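Local coordinates for protein ribonucleoside-diphosphate reductase subunit beta (Bacillus halodurans C-125, PDB 2RCC) that probably serves as the iron-binding small subunit of a class I ribonucleotide reductase, which makes the deoxyribonucleotides needed for DNA synthesis from the corresponding ribonucleotides, at residues Thr228-Phe231 / Lys232-Val236; Lys79-Ile82 / Gly83-Phe87; Asp34-Phe38 / Ser39-Pro43; Pro274-Pro278 / Glu279-Thr283. All blocks are in the same frame, centred on the assembly; numbering follows the deposited sequence.

Contact 1 (Thr228-Phe231 / Lys232-Val236)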
loop_
_atom_site.group_PDB
_atom_site.type_symbol
_atom_site.label_atom_id
_atom_site.label_comp_id
_atom_site.label_asym_id
_atom_site.label_seq_id
_atom_site.Cartn_x
_atom_site.Cartn_y
_atom_site.Cartn_z
ATOM N N THR A 228 17.960 2.320 -0.199
ATOM C CA THR A 228 19.327 2.729 -0.532
ATOM C C THR A 228 19.374 3.751 -1.677
ATOM O O THR A 228 20.221 4.664 -1.692
ATOM C CB THR A 228 20.279 1.510 -0.754
ATOM O OG1 THR A 228 19.858 0.741 -1.868
ATOM C CG2 THR A 228 20.306 0.627 0.449
ATOM N N ASN A 229 18.457 3.625 -2.631
ATOM C CA ASN A 229 18.310 4.601 -3.697
ATOM C C ASN A 229 17.890 5.950 -3.121
ATOM O O ASN A 229 18.483 6.968 -3.461
ATOM C CB ASN A 229 17.290 4.164 -4.755
ATOM C CG ASN A 229 17.843 3.190 -5.795
ATOM O OD1 ASN A 229 18.992 2.842 -5.797
ATOM N ND2 ASN A 229 16.990 2.774 -6.703
ATOM N N ILE A 230 16.915 5.952 -2.206
ATOM C CA ILE A 230 16.469 7.207 -1.554
ATOM C C ILE A 230 17.617 7.840 -0.802
ATOM O O ILE A 230 17.797 9.072 -0.874
ATOM C CB ILE A 230 15.242 6.986 -0.594
ATOM C CG1 ILE A 230 14.019 6.628 -1.402
ATOM C CG2 ILE A 230 14.973 8.262 0.245
ATOM C CD1 ILE A 230 12.911 6.009 -0.549
ATOM N N PHE A 231 18.416 7.007 -0.099
ATOM C CA PHE A 231 19.579 7.494 0.625
ATOM C C PHE A 231 20.539 8.235 -0.307
ATOM O O PHE A 231 20.959 9.378 -0.015
ATOM C CB PHE A 231 20.304 6.326 1.329
ATOM C CG PHE A 231 21.496 6.740 2.143
ATOM C CD1 PHE A 231 22.781 6.820 1.557
ATOM C CD2 PHE A 231 21.361 7.055 3.485
ATOM C CE1 PHE A 231 23.886 7.222 2.295
ATOM C CE2 PHE A 231 22.482 7.449 4.231
ATOM C CZ PHE A 231 23.736 7.531 3.640
ATOM N N LYS A 232 20.899 7.591 -1.413
ATOM C CA LYS A 232 21.830 8.204 -2.371
ATOM C C LYS A 232 21.288 9.480 -3.023
ATOM O O LYS A 232 22.020 10.418 -3.236
ATOM C CB LYS A 232 22.185 7.230 -3.471
ATOM C CG LYS A 232 23.075 6.098 -3.031
ATOM C CD LYS A 232 23.024 5.010 -4.084
ATOM C CE LYS A 232 23.885 3.878 -3.745
ATOM N NZ LYS A 232 23.262 2.613 -4.280
ATOM N N GLU A 233 20.004 9.516 -3.320
ATOM C CA GLU A 233 19.378 10.679 -3.924
ATOM C C GLU A 233 19.293 11.804 -2.901
ATOM O O GLU A 233 19.387 12.962 -3.276
ATOM C CB GLU A 233 17.985 10.345 -4.456
ATOM C CG GLU A 233 17.924 9.279 -5.584
ATOM C CD GLU A 233 18.498 9.695 -6.939
ATOM O OE1 GLU A 233 18.898 10.887 -7.135
ATOM O OE2 GLU A 233 18.487 8.785 -7.819
ATOM N N LEU A 234 19.079 11.481 -1.625
ATOM C CA LEU A 234 19.056 12.504 -0.586
ATOM C C LEU A 234 20.405 13.213 -0.451
ATOM O O LEU A 234 20.431 14.407 -0.168
ATOM C CB LEU A 234 18.573 11.961 0.773
ATOM C CG LEU A 234 17.072 11.711 0.925
ATOM C CD1 LEU A 234 16.833 11.040 2.265
ATOM C CD2 LEU A 234 16.264 13.014 0.746
ATOM N N LEU A 235 21.509 12.478 -0.622
ATOM C CA LEU A 235 22.847 13.078 -0.615
ATOM C C LEU A 235 23.052 13.996 -1.835
ATOM O O LEU A 235 23.732 14.977 -1.712
ATOM C CB LEU A 235 23.973 12.027 -0.464
ATOM C CG LEU A 235 24.347 11.643 0.984
ATOM C CD1 LEU A 235 23.197 11.256 1.839
ATOM C CD2 LEU A 235 25.433 10.537 1.032
ATOM N N VAL A 236 22.450 13.683 -2.985
ATOM C CA VAL A 236 22.505 14.568 -4.172
ATOM C C VAL A 236 21.642 15.833 -3.958
ATOM O O VAL A 236 22.070 16.938 -4.294
ATOM C CB VAL A 236 21.978 13.836 -5.448
ATOM C CG1 VAL A 236 21.816 14.790 -6.635
ATOM C CG2 VAL A 236 22.889 12.689 -5.795
HETATM O O HOH W 1 20.844 1.224 -4.295
#
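Phe-231 offers one face of its ring to Leu-235, one helical turn further on. The methyl CD1 of Leu-235 lies 4.3 Å from the centroid of the Phe-231 ring, shifted toward the rim, in a CH-pi contact. This i to i+4 pairing belongs to helix 207-237 of the ferritin-like helical bundle, the helix that also carries Glu-220 and His-223, iron ligands by similarity. With CG anti to the backbone N (chi1 -178°), the ring of Phe-231 swings out to the neighbouring helices 172-187 and 244-268, where Val-180, Leu-176 and Val-250 pack against it; a large flat apolar group suits this seam. Ile-230 and Leu-234 make a second apolar pair and run alongside each other, with Ile-230 CG2 3.9 Å from Leu-234 CD1. Beneath them runs the regular backbone bonding, for example Leu-234 N to Ile-230 O at 2.8 Å. The more polar flank is of another kind. Thr-228 suits a buried helical site because its hydroxyl bonds to the carbonyl O of Val-224 in the preceding turn, while Lys-232 extends its long chain past Thr-228 O to reach the carbonyl O of Gln-295. One water joins three side chains here: it donates to Asn-229 OD1 at 2.9 Å, accepts from Lys-232 NZ at 2.8 Å, and bonds to Thr-228 OG1 at 2.7 Å.

Contact 2 (Lys79-Ile82 / Gly83-Phe87)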
loop_
_atom_site.group_PDB
_atom_site.type_symbol
_atom_site.label_atom_id
_atom_site.label_comp_id
_atom_site.label_asym_id
_atom_site.label_seq_id
_atom_site.Cartn_x
_atom_site.Cartn_y
_atom_site.Cartn_z
ATOM N N LYS A 79 9.966 -22.586 16.920
ATOM C CA LYS A 79 8.820 -21.945 17.610
ATOM C C LYS A 79 9.143 -20.558 18.076
ATOM O O LYS A 79 8.328 -19.631 17.891
ATOM C CB LYS A 79 8.332 -22.812 18.791
ATOM C CG LYS A 79 7.550 -24.042 18.322
ATOM C CD LYS A 79 7.517 -25.212 19.305
ATOM C CE LYS A 79 6.857 -24.888 20.616
ATOM N NZ LYS A 79 6.767 -26.140 21.430
ATOM N N LYS A 80 10.335 -20.414 18.667
ATOM C CA LYS A 80 10.799 -19.121 19.168
ATOM C C LYS A 80 10.969 -18.106 18.053
ATOM O O LYS A 80 10.497 -16.980 18.182
ATOM C CB LYS A 80 12.104 -19.242 19.942
ATOM C CG LYS A 80 11.968 -19.849 21.294
ATOM C CD LYS A 80 13.303 -20.246 21.859
ATOM C CE LYS A 80 13.144 -21.004 23.176
ATOM N NZ LYS A 80 12.666 -20.170 24.305
ATOM N N ILE A 81 11.575 -18.517 16.947
ATOM C CA ILE A 81 11.834 -17.614 15.826
ATOM C C ILE A 81 10.544 -17.266 15.048
ATOM O O ILE A 81 10.248 -16.073 14.849
ATOM C CB ILE A 81 12.944 -18.152 14.896
ATOM C CG1 ILE A 81 14.284 -18.275 15.647
ATOM C CG2 ILE A 81 13.165 -17.210 13.719
ATOM C CD1 ILE A 81 15.265 -19.206 14.916
ATOM N N ILE A 82 9.782 -18.272 14.631
ATOM C CA ILE A 82 8.528 -18.012 13.910
ATOM C C ILE A 82 7.544 -17.251 14.822
ATOM O O ILE A 82 6.909 -16.314 14.354
ATOM C CB ILE A 82 7.899 -19.303 13.254
ATOM C CG1 ILE A 82 7.091 -18.910 12.029
ATOM C CG2 ILE A 82 7.097 -20.196 14.268
ATOM C CD1 ILE A 82 8.027 -18.506 10.829
ATOM N N GLY A 83 7.490 -17.630 16.114
ATOM C CA GLY A 83 6.674 -16.965 17.133
ATOM C C GLY A 83 7.005 -15.478 17.275
ATOM O O GLY A 83 6.101 -14.647 17.306
ATOM N N LEU A 84 8.295 -15.145 17.336
ATOM C CA LEU A 84 8.754 -13.762 17.437
ATOM C C LEU A 84 8.369 -12.985 16.184
ATOM O O LEU A 84 7.853 -11.865 16.278
ATOM C CB LEU A 84 10.276 -13.679 17.603
ATOM C CG LEU A 84 10.832 -12.262 17.792
ATOM C CD1 LEU A 84 10.144 -11.512 18.941
ATOM C CD2 LEU A 84 12.295 -12.317 17.985
ATOM N N LEU A 85 8.668 -13.571 15.022
ATOM C CA LEU A 85 8.309 -12.960 13.733
ATOM C C LEU A 85 6.799 -12.688 13.632
ATOM O O LEU A 85 6.407 -11.616 13.172
ATOM C CB LEU A 85 8.803 -13.819 12.556
ATOM C CG LEU A 85 10.333 -13.822 12.378
ATOM C CD1 LEU A 85 10.763 -14.905 11.394
ATOM C CD2 LEU A 85 10.831 -12.471 11.935
ATOM N N ALA A 86 5.978 -13.640 14.078
ATOM C CA ALA A 86 4.527 -13.469 14.120
ATOM C C ALA A 86 4.123 -12.422 15.166
ATOM O O ALA A 86 3.227 -11.636 14.911
ATOM C CB ALA A 86 3.844 -14.798 14.402
ATOM N N PHE A 87 4.808 -12.406 16.315
ATOM C CA PHE A 87 4.536 -11.474 17.440
ATOM C C PHE A 87 4.869 -10.017 17.168
ATOM O O PHE A 87 4.196 -9.158 17.703
ATOM C CB PHE A 87 5.325 -11.917 18.708
ATOM C CG PHE A 87 5.148 -11.013 19.933
ATOM C CD1 PHE A 87 4.095 -11.200 20.809
ATOM C CD2 PHE A 87 6.055 -9.983 20.206
ATOM C CE1 PHE A 87 3.928 -10.369 21.924
ATOM C CE2 PHE A 87 5.893 -9.154 21.316
ATOM C CZ PHE A 87 4.831 -9.354 22.174
#
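Ile-81 and Leu-85 share nearly the same first torsion (chi1 -62° and -70°), which sets the CG1 of Ile-81 and the CG of Leu-85 beside their own backbone N; the second branch of Ile-81, CG2, is anti to N and meets Leu-85 CD1 at 4.1 Å. The two side chains run alongside each other in the same direction. Below them Leu-85 N donates to Ile-81 O at 3.0 Å in a nearly straight bond (172°), and Leu-85 CG rests 3.3 Å from that same oxygen. This is i to i+4 packing along helix 72-87 of the ferritin-like bundle. Gly-83 N bonds to Lys-79 O at 2.8 Å from above the carbonyl plane, and glycine fits this position because a beta-carbon on Gly-83 would fall only 2.5 Å from Lys-79 O. Ile-82, whose O accepts from Ala-86 N at 2.8 Å, sends its branched side chain to Tyr-126, Val-129 and Leu-130 of helix 106-133. Phe-196 and Phe-197 meet Ile-81 on another flank, and Phe-190 and Phe-194 adjoin Leu-85. Apart from the backbone bonds, the contact is made wholly by hydrocarbon groups. Since Leu-85 and Ile-82 touch Tyr-126, the active-site tyrosine by similarity, this aliphatic lining is consistent with the apolar surroundings that shield the radical tyrosine in related small subunits.

Contact 3 (Asp34-Phe38 / Ser39-Pro43)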
loop_
_atom_site.group_PDB
_atom_site.type_symbol
_atom_site.label_atom_id
_atom_site.label_comp_id
_atom_site.label_asym_id
_atom_site.label_seq_id
_atom_site.Cartn_x
_atom_site.Cartn_y
_atom_site.Cartn_z
ATOM N N ASP A 34 4.217 7.098 -16.353
ATOM C CA ASP A 34 5.106 7.437 -17.474
ATOM C C ASP A 34 5.726 8.855 -17.371
ATOM O O ASP A 34 6.410 9.292 -18.293
ATOM C CB ASP A 34 4.386 7.172 -18.803
ATOM C CG ASP A 34 4.084 5.670 -18.997
ATOM O OD1 ASP A 34 5.046 4.859 -18.969
ATOM O OD2 ASP A 34 2.902 5.278 -19.155
ATOM N N ASP A 35 5.567 9.543 -16.245
ATOM C CA ASP A 35 6.132 10.891 -16.047
ATOM C C ASP A 35 6.470 11.061 -14.583
ATOM O O ASP A 35 5.758 11.757 -13.854
ATOM C CB ASP A 35 5.155 11.980 -16.535
ATOM C CG ASP A 35 5.686 13.418 -16.311
ATOM O OD1 ASP A 35 6.925 13.610 -16.388
ATOM O OD2 ASP A 35 4.883 14.360 -16.051
ATOM N N VAL A 36 7.557 10.400 -14.158
ATOM C CA VAL A 36 8.021 10.427 -12.752
ATOM C C VAL A 36 9.457 10.938 -12.677
ATOM O O VAL A 36 10.174 11.034 -13.685
ATOM C CB VAL A 36 7.838 9.066 -12.009
ATOM C CG1 VAL A 36 6.321 8.585 -12.061
ATOM C CG2 VAL A 36 8.751 7.982 -12.555
ATOM N N ARG A 37 9.867 11.328 -11.479
ATOM C CA ARG A 37 11.185 11.901 -11.292
ATOM C C ARG A 37 12.322 10.918 -11.484
ATOM O O ARG A 37 13.337 11.280 -12.063
ATOM C CB ARG A 37 11.274 12.542 -9.921
ATOM C CG ARG A 37 12.609 13.138 -9.595
ATOM C CD ARG A 37 12.604 13.706 -8.218
ATOM N NE ARG A 37 13.873 14.344 -7.891
ATOM C CZ ARG A 37 14.251 15.559 -8.300
ATOM N NH1 ARG A 37 13.495 16.301 -9.090
ATOM N NH2 ARG A 37 15.435 16.033 -7.938
ATOM N N PHE A 38 12.177 9.700 -10.978
ATOM C CA PHE A 38 13.217 8.666 -11.070
ATOM C C PHE A 38 12.894 7.564 -12.060
ATOM O O PHE A 38 11.854 6.874 -11.962
ATOM C CB PHE A 38 13.429 8.058 -9.674
ATOM C CG PHE A 38 13.845 9.075 -8.653
ATOM C CD1 PHE A 38 15.077 9.710 -8.750
ATOM C CD2 PHE A 38 13.004 9.418 -7.611
ATOM C CE1 PHE A 38 15.460 10.696 -7.825
ATOM C CE2 PHE A 38 13.366 10.397 -6.701
ATOM C CZ PHE A 38 14.610 11.032 -6.799
ATOM N N SER A 39 13.810 7.355 -12.989
ATOM C CA SER A 39 13.658 6.342 -14.045
ATOM C C SER A 39 13.672 4.896 -13.529
ATOM O O SER A 39 13.283 3.986 -14.241
ATOM C CB SER A 39 14.706 6.552 -15.132
ATOM O OG SER A 39 16.007 6.441 -14.583
ATOM N N TRP A 40 14.102 4.690 -12.291
ATOM C CA TRP A 40 14.053 3.386 -11.642
ATOM C C TRP A 40 12.742 3.087 -10.893
ATOM O O TRP A 40 12.528 1.928 -10.518
ATOM C CB TRP A 40 15.214 3.211 -10.642
ATOM C CG TRP A 40 15.423 4.291 -9.668
ATOM C CD1 TRP A 40 16.306 5.277 -9.791
ATOM C CD2 TRP A 40 14.765 4.497 -8.398
ATOM N NE1 TRP A 40 16.259 6.104 -8.722
ATOM C CE2 TRP A 40 15.331 5.649 -7.834
ATOM C CE3 TRP A 40 13.741 3.840 -7.701
ATOM C CZ2 TRP A 40 14.914 6.172 -6.605
ATOM C CZ3 TRP A 40 13.330 4.347 -6.476
ATOM C CH2 TRP A 40 13.905 5.510 -5.944
ATOM N N ALA A 41 11.865 4.086 -10.704
ATOM C CA ALA A 41 10.640 3.873 -9.903
ATOM C C ALA A 41 9.641 2.966 -10.589
ATOM O O ALA A 41 9.127 2.079 -9.940
ATOM C CB ALA A 41 9.952 5.213 -9.509
ATOM N N TYR A 42 9.393 3.140 -11.884
ATOM C CA TYR A 42 8.373 2.324 -12.586
ATOM C C TYR A 42 8.852 0.903 -12.771
ATOM O O TYR A 42 8.061 -0.015 -12.553
ATOM C CB TYR A 42 7.890 2.959 -13.906
ATOM C CG TYR A 42 6.562 2.488 -14.514
ATOM C CD1 TYR A 42 5.572 1.786 -13.778
ATOM C CD2 TYR A 42 6.218 2.889 -15.796
ATOM C CE1 TYR A 42 4.323 1.416 -14.376
ATOM C CE2 TYR A 42 4.969 2.554 -16.374
ATOM C CZ TYR A 42 4.035 1.810 -15.682
ATOM O OH TYR A 42 2.810 1.528 -16.307
ATOM N N PRO A 43 10.111 0.712 -13.218
ATOM C CA PRO A 43 10.659 -0.637 -13.218
ATOM C C PRO A 43 10.608 -1.345 -11.859
ATOM O O PRO A 43 10.331 -2.536 -11.815
ATOM C CB PRO A 43 12.099 -0.419 -13.657
ATOM C CG PRO A 43 12.087 0.795 -14.420
ATOM C CD PRO A 43 11.054 1.654 -13.863
HETATM O O HOH W 2 2.311 2.612 -18.542
HETATM O O HOH W 3 10.289 5.322 -13.517
#
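Phe-38 and Trp-40 run alongside each other, their two rings almost parallel (19°) but offset, with little overlap. The Phe-38 ring and the six-membered ring of Trp-40 have centroids 5.1 Å apart; the closer fit is a CH-pi contact, with Phe-38 CB over the five-membered ring of Trp-40, 3.7 Å from its centroid. Trp-40 CG sits between the backbone N and the carbonyl carbon (chi1 50°), which turns the indole back to lie along Phe-38. Arg-37 lays its CG over the other face of the Phe-38 ring. Beyond the pair, Trp-40 packs on helix 207-237. Were Trp-40 replaced by an alanine, Phe-38 would probably lose the indole over one face, and a gap would open toward that helix. At the far end the carboxylate of Asp-34 stands steeply, at 73°, to the Tyr-42 ring, with Asp-34 OD1 3.5 Å from Tyr-42 CE2 at the ring edge. A water in the ring plane joins Asp-34 OD2 (2.8 Å) to Tyr-42 OH; the same two atoms also bond to Gln-139 and Gln-124 of the second subunit, which is why polar tips suit both places. In the middle, Phe-38 O accepts from Ala-41 N at 3.1 Å, from above the carbonyl plane, and from a water at 2.7 Å that links it to Tyr-42 N. Residues 38-41 thus form a type I beta turn leading into helix 41-50 of the helical bundle, at the dimer interface.

Contact 4 (Pro274-Pro278 / Glu279-Thr283)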
loop_
_atom_site.group_PDB
_atom_site.type_symbol
_atom_site.label_atom_id
_atom_site.label_comp_id
_atom_site.label_asym_id
_atom_site.label_seq_id
_atom_site.Cartn_x
_atom_site.Cartn_y
_atom_site.Cartn_z
ATOM N N PRO A 274 22.372 -28.292 14.737
ATOM C CA PRO A 274 23.208 -28.957 13.768
ATOM C C PRO A 274 23.285 -28.178 12.441
ATOM O O PRO A 274 22.289 -27.661 11.960
ATOM C CB PRO A 274 22.485 -30.306 13.553
ATOM C CG PRO A 274 21.770 -30.547 14.868
ATOM C CD PRO A 274 21.314 -29.196 15.265
ATOM N N GLY A 275 24.467 -28.052 11.892
ATOM C CA GLY A 275 24.613 -27.341 10.640
ATOM C C GLY A 275 24.897 -25.862 10.734
ATOM O O GLY A 275 25.261 -25.301 9.718
ATOM N N ILE A 276 24.756 -25.250 11.924
ATOM C CA ILE A 276 25.029 -23.830 12.109
ATOM C C ILE A 276 26.220 -23.657 13.047
ATOM O O ILE A 276 26.129 -23.965 14.230
ATOM C CB ILE A 276 23.818 -23.078 12.687
ATOM C CG1 ILE A 276 22.563 -23.272 11.829
ATOM C CG2 ILE A 276 24.132 -21.582 12.813
ATOM C CD1 ILE A 276 22.671 -22.735 10.427
ATOM N N ASN A 277 27.347 -23.197 12.508
ATOM C CA ASN A 277 28.546 -22.914 13.308
ATOM C C ASN A 277 28.376 -21.451 13.712
ATOM O O ASN A 277 28.193 -20.586 12.850
ATOM C CB ASN A 277 29.842 -23.155 12.520
ATOM C CG ASN A 277 31.066 -22.615 13.231
ATOM O OD1 ASN A 277 31.418 -21.462 13.054
ATOM N ND2 ASN A 277 31.745 -23.462 14.013
ATOM N N PRO A 278 28.397 -21.159 15.010
ATOM C CA PRO A 278 28.203 -19.764 15.411
ATOM C C PRO A 278 29.253 -18.769 14.905
ATOM O O PRO A 278 28.892 -17.643 14.622
ATOM C CB PRO A 278 28.183 -19.833 16.939
ATOM C CG PRO A 278 28.755 -21.121 17.300
ATOM C CD PRO A 278 28.548 -22.064 16.169
ATOM N N GLU A 279 30.516 -19.183 14.756
ATOM C CA GLU A 279 31.556 -18.293 14.252
ATOM C C GLU A 279 31.274 -17.922 12.765
ATOM O O GLU A 279 31.419 -16.756 12.347
ATOM C CB GLU A 279 32.961 -18.901 14.484
ATOM C CG GLU A 279 33.384 -19.002 15.982
ATOM C CD GLU A 279 32.655 -20.088 16.832
ATOM O OE1 GLU A 279 32.097 -21.068 16.267
ATOM O OE2 GLU A 279 32.643 -19.954 18.083
ATOM N N ASP A 280 30.844 -18.917 11.986
ATOM C CA ASP A 280 30.460 -18.716 10.597
ATOM C C ASP A 280 29.239 -17.807 10.480
ATOM O O ASP A 280 29.193 -16.989 9.575
ATOM C CB ASP A 280 30.096 -20.044 9.895
ATOM C CG ASP A 280 31.320 -20.932 9.556
ATOM O OD1 ASP A 280 32.479 -20.458 9.520
ATOM O OD2 ASP A 280 31.086 -22.130 9.301
HETATM N N MSE A 281 28.257 -17.965 11.372
HETATM C CA MSE A 281 27.084 -17.107 11.365
HETATM C C MSE A 281 27.441 -15.657 11.693
HETATM O O MSE A 281 26.910 -14.742 11.091
HETATM C CB MSE A 281 26.025 -17.598 12.385
HETATM C CG MSE A 281 24.699 -16.823 12.322
HETATM SE SE MSE A 281 23.742 -17.064 10.683
HETATM C CE MSE A 281 22.695 -18.610 11.237
ATOM N N GLU A 282 28.304 -15.456 12.680
ATOM C CA GLU A 282 28.706 -14.121 13.063
ATOM C C GLU A 282 29.444 -13.445 11.907
ATOM O O GLU A 282 29.166 -12.283 11.625
ATOM C CB GLU A 282 29.480 -14.149 14.394
ATOM C CG GLU A 282 28.491 -14.482 15.532
ATOM C CD GLU A 282 29.072 -14.483 16.914
ATOM O OE1 GLU A 282 30.268 -14.240 17.061
ATOM O OE2 GLU A 282 28.301 -14.763 17.860
ATOM N N THR A 283 30.311 -14.187 11.213
ATOM C CA THR A 283 31.016 -13.664 10.042
ATOM C C THR A 283 30.011 -13.310 8.945
ATOM O O THR A 283 30.175 -12.302 8.288
ATOM C CB THR A 283 32.049 -14.633 9.506
ATOM O OG1 THR A 283 32.909 -15.030 10.573
ATOM C CG2 THR A 283 32.902 -14.017 8.363
HETATM O O HOH W 4 27.815 -23.187 9.494
#
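Asn-277 OD1 accepts from Asp-280 N at 2.8 Å, the donor lying in the plane of the side-chain carbonyl. Asn-277 is thus the N-cap of helix 278-295, and asparagine suits the post because its short amide can fold over a first-turn N-H that has no helical carbonyl one turn back. Having CG anti to the backbone N (chi1 169°) turns the amide toward the helix. The main chain joins in: Asn-277 O receives Met-281 N at 3.0 Å, and Pro-278 O receives Glu-282 N. Pro-278 fits the first helical position, where no amide hydrogen is needed. In the next shell, a water accepts from Asn-277 N at 3.1 Å and donates weakly to Asp-280 OD2, a water-mediated counterpart of the return bond of a capping box. A lysine in place of Asp-280 would probably leave this water without its carboxylate mate and set an unwelcome positive charge at the helix start. Ile-276, just before the cap, reaches Met-281 (a selenomethionine) across the turn with CG2 3.7 Å from CE, the pairing of a hydrophobic staple, doubtful in that Ile-276 has two conformers. Phe-265 of helix 244-268 backs both side chains, and Arg-266 forms a salt bridge with Glu-282. The partial positive charge of the helix's N-terminal end probably helps hold the carboxylates of Glu-279, Asp-280 and Glu-282 ionised.

Overall arrangement
Along the chain the order is contact 3, contact 2, contact 1, contact 4, all within one ferritin-like, all-helical small-subunit fold. Contacts 1 and 3 are neighbours, their centres about 15 Å apart: Asn-229 and Glu-233 on helix 207-237 pack against Trp-40 and Phe-38 in the segment leading into helix 41-50. Contact 2, on helix 72-87, lies on the other side of the chain's centre, about 33 Å from contact 1, centre to centre. Contact 4, at the start of helix 278-295, is nearer to it, with centres about 21 Å apart but no touch. Contact 1 lies near probable iron ligands and contact 2 beside the probable active-site tyrosine; contact 3 reaches the second subunit, and contact 4 is away from the iron and tyrosine sites.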